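PDB 2HX0: putative DNA-binding protein from Salmonella choleraesuis, which is of unestablished function but contains a PCC domain, binds magnesium ions and, judging from its family, probably binds DNA. Local coordinates for residues Gln34-Ala37 against Phe38-Asn42. The protein carries 2 engineered substitutions. Residues are numbered along the deposited sequence; the frame is centred on the assembly and turned at random.
Sequences QLHA and FVQQN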
ATOM      1  N   GLN A  34      19.910   1.367   2.380  1.00 11.84           N
ATOM      2  CA  GLN A  34      19.637  -0.057   2.541  1.00 11.21           C
ATOM      3  C   GLN A  34      18.820  -0.610   1.381  1.00 10.48           C
ATOM      4  O   GLN A  34      19.054  -1.731   0.936  1.00 10.19           O
ATOM      5  CB  GLN A  34      18.904  -0.321   3.858  1.00 10.20           C
ATOM      6  CG  GLN A  34      19.812  -0.346   5.076  1.00 12.67           C
ATOM      7  CD  GLN A  34      20.931  -1.368   4.951  1.00 12.62           C
ATOM      8  OE1 GLN A  34      20.693  -2.547   4.666  1.00 13.64           O
ATOM      9  NE2 GLN A  34      22.163  -0.922   5.173  1.00 16.35           N
ATOM     10  N   LEU A  35      17.859   0.170   0.898  1.00 11.29           N
ATOM     11  CA  LEU A  35      17.041  -0.279  -0.221  1.00 11.78           C
ATOM     12  C   LEU A  35      17.917  -0.431  -1.457  1.00 12.57           C
ATOM     13  O   LEU A  35      17.811  -1.420  -2.181  1.00 12.40           O
ATOM     14  CB  LEU A  35      15.908   0.716  -0.504  1.00 14.39           C
ATOM     15  CG  LEU A  35      14.736   0.715   0.483  1.00 15.19           C
ATOM     16  CD1 LEU A  35      13.734   1.793   0.082  1.00 13.66           C
ATOM     17  CD2 LEU A  35      14.068  -0.654   0.493  1.00 18.93           C
ATOM     18  N   HIS A  36      18.796   0.541  -1.687  1.00 12.92           N
ATOM     19  CA  HIS A  36      19.677   0.477  -2.847  1.00 13.40           C
ATOM     20  C   HIS A  36      20.638  -0.701  -2.719  1.00 12.81           C
ATOM     21  O   HIS A  36      20.952  -1.366  -3.702  1.00 12.81           O
ATOM     22  CB  HIS A  36      20.458   1.782  -3.007  1.00 18.32           C
ATOM     23  CG  HIS A  36      21.254   1.847  -4.270  1.00 20.21           C
ATOM     24  ND1 HIS A  36      22.626   1.715  -4.297  1.00 22.48           N
ATOM     25  CD2 HIS A  36      20.866   1.990  -5.560  1.00 21.05           C
ATOM     26  CE1 HIS A  36      23.049   1.775  -5.547  1.00 20.03           C
ATOM     27  NE2 HIS A  36      22.001   1.941  -6.333  1.00 21.90           N
ATOM     28  N   ALA A  37      21.105  -0.964  -1.504  1.00 12.35           N
ATOM     29  CA  ALA A  37      22.012  -2.085  -1.296  1.00 11.56           C
ATOM     30  C   ALA A  37      21.309  -3.393  -1.644  1.00 11.33           C
ATOM     31  O   ALA A  37      21.904  -4.285  -2.244  1.00 11.74           O
ATOM     32  CB  ALA A  37      22.492  -2.124   0.150  1.00 10.69           C
ATOM     33  N   PHE A  38      20.039  -3.506  -1.261  1.00 12.38           N
ATOM     34  CA  PHE A  38      19.274  -4.714  -1.544  1.00 12.17           C
ATOM     35  C   PHE A  38      19.052  -4.852  -3.050  1.00 11.86           C
ATOM     36  O   PHE A  38      19.116  -5.951  -3.606  1.00 12.52           O
ATOM     37  CB  PHE A  38      17.927  -4.662  -0.828  1.00 13.13           C
ATOM     38  CG  PHE A  38      17.237  -5.991  -0.742  1.00 16.34           C
ATOM     39  CD1 PHE A  38      17.618  -6.922   0.219  1.00 17.84           C
ATOM     40  CD2 PHE A  38      16.219  -6.323  -1.631  1.00 17.87           C
ATOM     41  CE1 PHE A  38      16.995  -8.172   0.301  1.00 19.91           C
ATOM     42  CE2 PHE A  38      15.583  -7.571  -1.564  1.00 19.51           C
ATOM     43  CZ  PHE A  38      15.973  -8.498  -0.595  1.00 21.33           C
ATOM     44  N   VAL A  39      18.781  -3.735  -3.707  1.00 10.56           N
ATOM     45  CA  VAL A  39      18.581  -3.747  -5.151  1.00 11.19           C
ATOM     46  C   VAL A  39      19.859  -4.202  -5.850  1.00 11.69           C
ATOM     47  O   VAL A  39      19.811  -4.999  -6.786  1.00 12.48           O
ATOM     48  CB  VAL A  39      18.187  -2.352  -5.663  1.00 13.33           C
ATOM     49  CG1 VAL A  39      18.364  -2.274  -7.169  1.00 14.49           C
ATOM     50  CG2 VAL A  39      16.740  -2.073  -5.297  1.00 14.94           C
ATOM     51  N   GLN A  40      21.001  -3.700  -5.386  1.00 11.91           N
ATOM     52  CA  GLN A  40      22.281  -4.069  -5.973  1.00 13.39           C
ATOM     53  C   GLN A  40      22.613  -5.526  -5.696  1.00 12.18           C
ATOM     54  O   GLN A  40      23.063  -6.247  -6.580  1.00 13.63           O
ATOM     55  CB  GLN A  40      23.395  -3.176  -5.424  1.00 17.44           C
ATOM     56  CG  GLN A  40      23.450  -1.796  -6.056  1.00 21.81           C
ATOM     57  CD  GLN A  40      23.772  -1.858  -7.542  1.00 25.41           C
ATOM     58  OE1 GLN A  40      24.728  -2.516  -7.954  1.00 26.51           O
ATOM     59  NE2 GLN A  40      22.975  -1.168  -8.352  1.00 27.19           N
ATOM     60  N   GLN A  41      22.382  -5.965  -4.465  1.00 12.27           N
ATOM     61  CA  GLN A  41      22.684  -7.344  -4.113  1.00 14.50           C
ATOM     62  C   GLN A  41      21.934  -8.350  -4.972  1.00 13.96           C
ATOM     63  O   GLN A  41      22.479  -9.389  -5.348  1.00 15.47           O
ATOM     64  CB  GLN A  41      22.364  -7.616  -2.645  1.00 18.61           C
ATOM     65  CG  GLN A  41      22.478  -9.091  -2.292  1.00 23.98           C
ATOM     66  CD  GLN A  41      22.366  -9.370  -0.812  1.00 25.82           C
ATOM     67  OE1 GLN A  41      22.369 -10.528  -0.393  1.00 28.76           O
ATOM     68  NE2 GLN A  41      22.273  -8.318  -0.008  1.00 24.15           N
ATOM     69  N   ASN A  42      20.683  -8.035  -5.286  1.00 14.07           N
ATOM     70  CA  ASN A  42      19.857  -8.937  -6.073  1.00 13.70           C
ATOM     71  C   ASN A  42      19.678  -8.514  -7.526  1.00 13.46           C
ATOM     72  O   ASN A  42      18.919  -9.141  -8.267  1.00 15.36           O
ATOM     73  CB  ASN A  42      18.491  -9.089  -5.402  1.00 14.39           C
ATOM     74  CG  ASN A  42      18.595  -9.686  -4.016  1.00 15.39           C
ATOM     75  OD1 ASN A  42      18.535  -8.979  -3.010  1.00 18.88           O
ATOM     76  ND2 ASN A  42      18.774 -10.997  -3.958  1.00 15.71           N
TER
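H36 and Q40 meet one turn apart on helix 31-42, the only helix of the modelled chain, which packs against its antiparallel sheet. CG of H36 stands anti to its backbone N (chi1 -173°), whereas CG of Q40 is anti to its own carbonyl carbon; with the one-turn spacing, these settings let the two side chains run side by side and point the same way. The touching atom on Q40 is CG, which sits over one face of the imidazole in a CH-pi contact, 4.0 Å from the centroid of the H36 ring and 3.6 Å from H36 CE1. A bend at chi2 (-64°) then carries the Q40 amide alongside, its plane 31° from that of the ring. H36 NE2 and Q40 NE2 both reach the same carbonyl outside the helix, L87 O, through weak hydrogen bonds. Beneath them Q40 N donates to H36 O at 2.9 Å. The same i to i+4 bonding joins F38 N to Q34 O (3.0 Å), V39 N to L35 O (2.9 Å) and Q41 N to A37 O (2.8 Å), all reasonably straight. Around the helix the side chains divide: L35 and V39 are buried, with V39 also touching L87, while F38 faces strand 15-25, packs on L23 and meets the Y21 ring nearly at right angles. F38 also packs on N14 of a second subunit. With H36, A37 and Q41 exposed and four successive i to i+4 N-H...O=C bonds, this is an amphipathic alpha-helix laid on a beta-sheet.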